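PDB 4XVH: carbohydrate esterase family 2 (CE2), which probably removes acetyl groups from xylan or related plant cell-wall polysaccharides, joining a jelly-roll carbohydrate-binding domain to an SGNH-type hydrolase domain. Local coordinates for residues T12-W17 against A190-G195; T20-A25 against V77-R82. One frame throughout, in Å; residues are numbered along the deposited sequence.

Interaction 1: residues T12-W17 against A190-G195; sequences TKELSW and ANDADG
This contact is an interface between two domains: residues 12-17 of the jelly-roll beta-sandwich, including edge strand 14-15, meet a loop of the SGNH hydrolase domain at A190. The loop follows helix 181-184 and runs toward strand 207-211. The one direct hydrogen bond across the contact goes from A190 N to S16 OG, 2.9 Å long, with 151° at the hydrogen. The S16 OG stands anti to its own backbone N (chi1 176°), which places the hydroxyl on the loop side, where A190 N reaches it. Beside it, the methyl of A190 lies over one face of the W17 indole. Its CB is 3.8 Å from the centroid of the six-membered ring and only 10° off the normal, a CH-pi contact. The indole N-H is used as well, since W17 NE1 bonds to Y188 O in the same loop. W17 thus holds the loop by a ring face and by its N-H. A leucine in place of W17 would probably leave A190 CB without its flat platform and Y188 O without that donor. Further along, the contact is wet. The carboxylates of E14 and D192 come close, with E14 OE1 and D192 OD1 4.2 Å apart. Their like charges are probably eased by water: water 1 donates to E14 OE1 and to D192 OD2. Each acid also has a protein partner, S89 OG for E14 OE2 and the G189 amide for D192 OD2. Water 2 accepts from N191 N at 2.9 Å. The hydroxyl of T12 closes an ST turn by accepting from E14 N at 3.2 Å. The same T12 OG1 also bonds to N9 O and lies 2.8 Å from water 1.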
ATOM      1  N   THR A  12      -2.635 -14.793 -13.459  1.00 30.19           N
ATOM      2  CA  THR A  12      -3.700 -13.894 -13.894  1.00 29.52           C
ATOM      3  C   THR A  12      -3.197 -12.576 -14.480  1.00 29.20           C
ATOM      4  O   THR A  12      -3.922 -11.905 -15.199  1.00 29.14           O
ATOM      5  CB  THR A  12      -4.600 -13.526 -12.734  1.00 26.56           C
ATOM      6  OG1 THR A  12      -3.818 -12.768 -11.800  1.00 24.58           O
ATOM      7  CG2 THR A  12      -5.165 -14.798 -12.062  1.00 26.40           C
ATOM      8  N   LYS A  13      -1.975 -12.191 -14.110  1.00 27.99           N
ATOM      9  CA  LYS A  13      -1.413 -10.892 -14.440  1.00 27.69           C
ATOM     10  C   LYS A  13      -2.344  -9.734 -14.056  1.00 25.98           C
ATOM     11  O   LYS A  13      -2.370  -8.673 -14.711  1.00 24.98           O
ATOM     12  CB  LYS A  13      -1.048 -10.822 -15.922  1.00 30.92           C
ATOM     13  CG  LYS A  13       0.087 -11.789 -16.282  1.00 35.01           C
ATOM     14  CD  LYS A  13       0.754 -11.447 -17.614  1.00 37.72           C
ATOM     15  CE  LYS A  13      -0.179 -11.622 -18.788  1.00 41.58           C
ATOM     16  NZ  LYS A  13       0.526 -11.334 -20.091  1.00 44.57           N
ATOM     17  N   GLU A  14      -3.071  -9.936 -12.961  1.00 25.38           N
ATOM     18  CA  GLU A  14      -3.977  -8.914 -12.440  1.00 23.24           C
ATOM     19  C   GLU A  14      -3.251  -7.928 -11.553  1.00 21.42           C
ATOM     20  O   GLU A  14      -2.616  -8.303 -10.555  1.00 20.88           O
ATOM     21  CB  GLU A  14      -5.134  -9.550 -11.655  1.00 23.51           C
ATOM     22  CG  GLU A  14      -6.145  -8.541 -11.068  1.00 23.02           C
ATOM     23  CD  GLU A  14      -7.164  -9.225 -10.159  1.00 24.56           C
ATOM     24  OE1 GLU A  14      -6.907 -10.364  -9.716  1.00 24.45           O
ATOM     25  OE2 GLU A  14      -8.240  -8.639  -9.916  1.00 25.47           O
ATOM     26  N   LEU A  15      -3.333  -6.659 -11.928  1.00 21.61           N
ATOM     27  CA  LEU A  15      -2.902  -5.584 -11.048  1.00 21.65           C
ATOM     28  C   LEU A  15      -4.024  -5.329 -10.064  1.00 21.41           C
ATOM     29  O   LEU A  15      -4.988  -4.616 -10.354  1.00 22.54           O
ATOM     30  CB  LEU A  15      -2.557  -4.336 -11.843  1.00 21.50           C
ATOM     31  CG  LEU A  15      -1.526  -4.574 -12.951  1.00 22.35           C
ATOM     32  CD1 LEU A  15      -1.255  -3.204 -13.588  1.00 23.84           C
ATOM     33  CD2 LEU A  15      -0.213  -5.202 -12.414  1.00 21.97           C
ATOM     34  N   SER A  16      -3.896  -5.954  -8.906  1.00 20.62           N
ATOM     35  CA  SER A  16      -4.950  -5.958  -7.900  1.00 20.97           C
ATOM     36  C   SER A  16      -4.585  -5.062  -6.715  1.00 20.36           C
ATOM     37  O   SER A  16      -5.271  -4.084  -6.434  1.00 20.54           O
ATOM     38  CB  SER A  16      -5.195  -7.390  -7.415  1.00 21.46           C
ATOM     39  OG  SER A  16      -6.151  -7.387  -6.378  1.00 23.38           O
ATOM     40  N   TRP A  17      -3.510  -5.386  -5.999  1.00 18.61           N
ATOM     41  CA  TRP A  17      -3.098  -4.536  -4.879  1.00 16.77           C
ATOM     42  C   TRP A  17      -2.650  -3.130  -5.346  1.00 15.97           C
ATOM     43  O   TRP A  17      -2.215  -2.943  -6.487  1.00 16.06           O
ATOM     44  CB  TRP A  17      -1.973  -5.239  -4.094  1.00 15.92           C
ATOM     45  CG  TRP A  17      -2.399  -6.525  -3.456  1.00 17.22           C
ATOM     46  CD1 TRP A  17      -1.997  -7.793  -3.809  1.00 18.94           C
ATOM     47  CD2 TRP A  17      -3.361  -6.691  -2.387  1.00 18.33           C
ATOM     48  NE1 TRP A  17      -2.627  -8.731  -3.003  1.00 19.82           N
ATOM     49  CE2 TRP A  17      -3.461  -8.080  -2.124  1.00 19.41           C
ATOM     50  CE3 TRP A  17      -4.146  -5.802  -1.635  1.00 18.00           C
ATOM     51  CZ2 TRP A  17      -4.306  -8.596  -1.127  1.00 19.91           C
ATOM     52  CZ3 TRP A  17      -4.981  -6.322  -0.641  1.00 18.10           C
ATOM     53  CH2 TRP A  17      -5.047  -7.701  -0.397  1.00 19.45           C
ATOM     54  N   ALA A 190      -5.916  -9.651  -4.604  1.00 19.52           N
ATOM     55  CA  ALA A 190      -6.825  -9.374  -3.495  1.00 19.12           C
ATOM     56  C   ALA A 190      -8.071 -10.227  -3.462  1.00 20.76           C
ATOM     57  O   ALA A 190      -8.594 -10.476  -2.375  1.00 22.34           O
ATOM     58  CB  ALA A 190      -7.247  -7.913  -3.501  1.00 17.28           C
ATOM     59  N   ASN A 191      -8.579 -10.660  -4.622  1.00 21.59           N
ATOM     60  CA  ASN A 191      -9.792 -11.475  -4.613  1.00 23.82           C
ATOM     61  C   ASN A 191      -9.501 -12.931  -4.926  1.00 25.22           C
ATOM     62  O   ASN A 191     -10.401 -13.670  -5.220  1.00 25.74           O
ATOM     63  CB  ASN A 191     -10.818 -10.954  -5.607  1.00 24.68           C
ATOM     64  CG  ASN A 191     -11.228  -9.536  -5.323  1.00 26.67           C
ATOM     65  OD1 ASN A 191     -11.170  -8.680  -6.203  1.00 30.05           O
ATOM     66  ND2 ASN A 191     -11.653  -9.277  -4.109  1.00 24.49           N
ATOM     67  N   ASP A 192      -8.234 -13.329  -4.879  1.00 24.82           N
ATOM     68  CA  ASP A 192      -7.889 -14.732  -5.102  1.00 26.18           C
ATOM     69  C   ASP A 192      -8.179 -15.557  -3.835  1.00 26.67           C
ATOM     70  O   ASP A 192      -8.508 -15.005  -2.785  1.00 25.66           O
ATOM     71  CB  ASP A 192      -6.428 -14.854  -5.553  1.00 26.20           C
ATOM     72  CG  ASP A 192      -6.197 -14.215  -6.931  1.00 26.63           C
ATOM     73  OD1 ASP A 192      -7.200 -14.034  -7.657  1.00 26.12           O
ATOM     74  OD2 ASP A 192      -5.038 -13.921  -7.310  1.00 25.74           O
ATOM     75  N   ALA A 193      -8.087 -16.875  -3.944  1.00 27.52           N
ATOM     76  CA  ALA A 193      -8.386 -17.765  -2.816  1.00 27.45           C
ATOM     77  C   ALA A 193      -7.493 -17.468  -1.622  1.00 26.43           C
ATOM     78  O   ALA A 193      -6.335 -17.063  -1.780  1.00 24.56           O
ATOM     79  CB  ALA A 193      -8.229 -19.200  -3.222  1.00 28.71           C
ATOM     80  N   ASP A 194      -8.043 -17.680  -0.431  1.00 27.44           N
ATOM     81  CA  ASP A 194      -7.246 -17.700   0.787  1.00 27.62           C
ATOM     82  C   ASP A 194      -6.066 -18.633   0.617  1.00 26.35           C
ATOM     83  O   ASP A 194      -6.181 -19.698   0.006  1.00 26.50           O
ATOM     84  CB  ASP A 194      -8.095 -18.126   1.976  1.00 31.61           C
ATOM     85  CG  ASP A 194      -9.257 -17.181   2.220  1.00 33.16           C
ATOM     86  OD1 ASP A 194      -9.105 -15.973   1.964  1.00 32.09           O
ATOM     87  OD2 ASP A 194     -10.317 -17.645   2.658  1.00 36.12           O
ATOM     88  N   GLY A 195      -4.918 -18.204   1.120  1.00 25.89           N
ATOM     89  CA  GLY A 195      -3.705 -18.989   1.002  1.00 28.27           C
ATOM     90  C   GLY A 195      -3.108 -19.112  -0.393  1.00 29.19           C
ATOM     91  O   GLY A 195      -2.198 -19.923  -0.598  1.00 31.29           O
TER
HETATM   92  O   HOH W   1      -4.869 -12.081  -9.249  1.00 21.14           O
HETATM   93  O   HOH W   2      -7.664 -11.184  -7.304  1.00 22.67           O
HETATM   94  O   HOH W   3     -10.560  -9.860  -9.350  1.00 29.22           O
HETATM   95  O   HOH W   4      -8.636  -7.085  -7.564  1.00 29.70           O
HETATM   96  O   HOH W   5      -8.184 -12.871 -10.108  1.00 32.62           O

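Interaction 2: residues T20-A25 against V77-R82; sequences TGVSFA and VVLRRR
Strands 21-25 and 77-81 run antiparallel at 177°, their axes 4.7 Å apart, as neighbours in one sheet of the jelly-roll beta-sandwich. V22 with L79 and F24 with V77 are hydrogen-bonded pairs, each closed by two backbone bonds. G21 with R80 and S23 with V78 are the non-hydrogen-bonded pairs between and beside them. L79 N to V22 O is the straightest bond, 2.8 Å with 170° at the hydrogen. A fifth bond, R81 N to T20 O, carries the pairing past G21. That residue lies so near the partner strand that its CA is 3.1 Å from L79 O, a CA-H...O contact; a side chain on this backbone would probably run into the L79 carbonyl. V22, F24, V77 and L79 line one face of the sheet. V77 CB sits over one face of the F24 ring, toward its rim, in a CH-pi contact, 3.8 Å from the ring centroid. F24 CG stands between its backbone N and carbonyl carbon (chi1 61°), and this rotation swings the ring across to the neighbouring strand. Next along, V22 CG2 touches L79 CB at 4.0 Å. V22 and F24 also pack on I95 of strand 88-97, which belongs to the other sheet, so this face looks into the sandwich. On the other face, S23 and V78 pack on L5 of strand 3-5. At the end of the pairing, T20 and R81 lie side by side. R81 has its guanidinium held by N42 OD1 and G88 O, while the hydroxyl of T20 bonds to W17 O. That same T20 OG1 meets the R81 chain at CD, 3.5 Å away.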
ATOM      1  N   THR A  20       0.828  -1.983  -7.513  1.00 17.23           N
ATOM      2  CA  THR A  20       1.346  -3.027  -8.406  1.00 18.53           C
ATOM      3  C   THR A  20       1.470  -2.522  -9.846  1.00 18.02           C
ATOM      4  O   THR A  20       0.784  -1.576 -10.255  1.00 17.47           O
ATOM      5  CB  THR A  20       0.466  -4.287  -8.401  1.00 18.59           C
ATOM      6  OG1 THR A  20      -0.898  -3.923  -8.628  1.00 17.98           O
ATOM      7  CG2 THR A  20       0.620  -5.022  -7.036  1.00 14.97           C
ATOM      8  N   GLY A  21       2.322  -3.162 -10.637  1.00 18.55           N
ATOM      9  CA  GLY A  21       2.525  -2.669 -11.989  1.00 18.39           C
ATOM     10  C   GLY A  21       3.683  -3.306 -12.708  1.00 19.36           C
ATOM     11  O   GLY A  21       3.995  -4.477 -12.463  1.00 20.97           O
ATOM     12  N   VAL A  22       4.303  -2.569 -13.628  1.00 18.02           N
ATOM     13  CA  VAL A  22       5.368  -3.167 -14.442  1.00 19.58           C
ATOM     14  C   VAL A  22       6.442  -2.137 -14.731  1.00 20.16           C
ATOM     15  O   VAL A  22       6.171  -0.913 -14.747  1.00 18.63           O
ATOM     16  CB  VAL A  22       4.845  -3.736 -15.788  1.00 24.11           C
ATOM     17  CG1 VAL A  22       3.895  -4.930 -15.571  1.00 23.80           C
ATOM     18  CG2 VAL A  22       4.169  -2.629 -16.634  1.00 22.44           C
ATOM     19  N   SER A  23       7.669  -2.612 -14.912  1.00 20.00           N
ATOM     20  CA  SER A  23       8.777  -1.756 -15.291  0.50 20.03           C
ATOM     21  C   SER A  23       9.508  -2.390 -16.468  1.00 21.44           C
ATOM     22  O   SER A  23       9.767  -3.600 -16.453  1.00 22.00           O
ATOM     23  CB  SER A  23       9.732  -1.545 -14.097  0.50 20.01           C
ATOM     24  OG  SER A  23      11.026  -1.113 -14.513  0.50 20.13           O
ATOM     25  N   PHE A  24       9.862  -1.604 -17.472  1.00 22.82           N
ATOM     26  CA  PHE A  24      10.615  -2.151 -18.591  1.00 24.07           C
ATOM     27  C   PHE A  24      11.334  -1.021 -19.303  1.00 26.06           C
ATOM     28  O   PHE A  24      11.180   0.161 -18.945  1.00 25.26           O
ATOM     29  CB  PHE A  24       9.694  -2.951 -19.546  1.00 23.07           C
ATOM     30  CG  PHE A  24       8.566  -2.142 -20.184  1.00 23.16           C
ATOM     31  CD1 PHE A  24       7.336  -2.020 -19.554  1.00 22.06           C
ATOM     32  CD2 PHE A  24       8.735  -1.557 -21.441  1.00 24.65           C
ATOM     33  CE1 PHE A  24       6.288  -1.287 -20.156  1.00 22.57           C
ATOM     34  CE2 PHE A  24       7.703  -0.814 -22.060  1.00 24.57           C
ATOM     35  CZ  PHE A  24       6.476  -0.685 -21.418  1.00 23.23           C
ATOM     36  N   ALA A  25      12.169  -1.378 -20.268  1.00 27.29           N
ATOM     37  CA  ALA A  25      12.827  -0.369 -21.071  1.00 28.87           C
ATOM     38  C   ALA A  25      12.784  -0.835 -22.513  1.00 30.95           C
ATOM     39  O   ALA A  25      12.728  -2.046 -22.782  1.00 31.54           O
ATOM     40  CB  ALA A  25      14.258  -0.144 -20.598  1.00 29.74           C
ATOM     41  N   VAL A  77      10.032   2.745 -18.858  1.00 22.21           N
ATOM     42  CA  VAL A  77       8.613   2.839 -18.555  1.00 21.23           C
ATOM     43  C   VAL A  77       8.345   2.169 -17.210  1.00 21.86           C
ATOM     44  O   VAL A  77       8.731   1.007 -16.985  1.00 22.24           O
ATOM     45  CB  VAL A  77       7.746   2.176 -19.642  1.00 20.72           C
ATOM     46  CG1 VAL A  77       6.301   2.306 -19.301  1.00 20.02           C
ATOM     47  CG2 VAL A  77       8.033   2.802 -21.023  1.00 21.15           C
ATOM     48  N   VAL A  78       7.711   2.919 -16.314  1.00 20.34           N
ATOM     49  CA  VAL A  78       7.229   2.361 -15.042  1.00 20.20           C
ATOM     50  C   VAL A  78       5.753   2.689 -14.884  1.00 21.79           C
ATOM     51  O   VAL A  78       5.357   3.863 -14.931  1.00 23.43           O
ATOM     52  CB  VAL A  78       8.020   2.903 -13.838  1.00 19.03           C
ATOM     53  CG1 VAL A  78       7.429   2.393 -12.494  1.00 20.06           C
ATOM     54  CG2 VAL A  78       9.480   2.498 -13.956  1.00 19.00           C
ATOM     55  N   LEU A  79       4.941   1.649 -14.768  1.00 20.45           N
ATOM     56  CA  LEU A  79       3.510   1.773 -14.506  1.00 20.97           C
ATOM     57  C   LEU A  79       3.185   1.325 -13.099  1.00 19.56           C
ATOM     58  O   LEU A  79       3.537   0.192 -12.721  1.00 18.48           O
ATOM     59  CB  LEU A  79       2.710   0.899 -15.492  1.00 23.91           C
ATOM     60  CG  LEU A  79       1.186   0.855 -15.315  1.00 25.40           C
ATOM     61  CD1 LEU A  79       0.608   2.145 -15.857  1.00 26.32           C
ATOM     62  CD2 LEU A  79       0.552  -0.342 -16.050  1.00 27.12           C
ATOM     63  N   ARG A  80       2.474   2.155 -12.343  1.00 19.26           N
ATOM     64  CA  ARG A  80       2.036   1.743 -11.023  1.00 20.02           C
ATOM     65  C   ARG A  80       0.590   2.104 -10.706  1.00 20.95           C
ATOM     66  O   ARG A  80       0.157   3.223 -11.002  1.00 18.98           O
ATOM     67  CB  ARG A  80       2.943   2.345  -9.984  1.00 20.17           C
ATOM     68  CG  ARG A  80       4.214   1.521  -9.805  1.00 20.63           C
ATOM     69  CD  ARG A  80       4.969   2.111  -8.715  1.00 20.15           C
ATOM     70  NE  ARG A  80       6.301   1.547  -8.481  1.00 20.54           N
ATOM     71  CZ  ARG A  80       6.557   0.424  -7.816  1.00 20.92           C
ATOM     72  NH1 ARG A  80       5.570  -0.358  -7.406  1.00 21.45           N
ATOM     73  NH2 ARG A  80       7.812   0.065  -7.595  1.00 21.47           N
ATOM     74  N   ARG A  81      -0.157   1.171 -10.151  1.00 17.36           N
ATOM     75  CA  ARG A  81      -1.511   1.395  -9.737  1.00 18.83           C
ATOM     76  C   ARG A  81      -1.562   2.398  -8.603  1.00 18.11           C
ATOM     77  O   ARG A  81      -0.932   2.233  -7.627  1.00 18.13           O
ATOM     78  CB  ARG A  81      -2.126   0.117  -9.205  1.00 20.67           C
ATOM     79  CG  ARG A  81      -3.233  -0.483 -10.004  1.00 22.75           C
ATOM     80  CD  ARG A  81      -3.546  -1.860  -9.496  1.00 22.72           C
ATOM     81  NE  ARG A  81      -4.671  -2.039  -8.614  1.00 22.50           N
ATOM     82  CZ  ARG A  81      -5.917  -1.741  -8.896  1.00 22.74           C
ATOM     83  NH1 ARG A  81      -6.204  -1.102  -9.981  1.00 22.72           N
ATOM     84  NH2 ARG A  81      -6.853  -2.019  -8.053  1.00 22.92           N
ATOM     85  N   ARG A  82      -2.419   3.371  -8.734  1.00 16.33           N
ATOM     86  CA  ARG A  82      -2.651   4.349  -7.675  1.00 15.57           C
ATOM     87  C   ARG A  82      -3.718   3.859  -6.682  1.00 17.46           C
ATOM     88  O   ARG A  82      -3.744   4.292  -5.521  1.00 15.83           O
ATOM     89  CB  ARG A  82      -3.145   5.678  -8.283  1.00 16.14           C
ATOM     90  CG  ARG A  82      -2.141   6.394  -9.171  1.00 16.26           C
ATOM     91  CD  ARG A  82      -2.837   7.333 -10.127  1.00 17.60           C
ATOM     92  NE  ARG A  82      -3.625   8.378  -9.470  1.00 17.06           N
ATOM     93  CZ  ARG A  82      -3.123   9.537  -9.017  1.00 19.41           C
ATOM     94  NH1 ARG A  82      -1.829   9.827  -9.146  1.00 17.15           N
ATOM     95  NH2 ARG A  82      -3.933  10.443  -8.456  1.00 20.08           N
TER

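The centres of the two interactions lie about 17 Å apart. Along the chain the order is 12-17, 20-25, 77-82 and then 190-195, so both halves of interaction 2 fall between those of interaction 1. Strand 14-15 belongs to the four-stranded sheet of the sandwich, and strands 21-28 and 73-81 to the six-stranded one. Interaction 2 is internal to the jelly roll, whereas interaction 1 joins it to the hydrolase domain. They touch directly: R81 NE is 3.0 Å from S16 O, a probable hydrogen bond. The segment that meets the hydrolase loop is thereby tied to the paired strands of the six-stranded sheet.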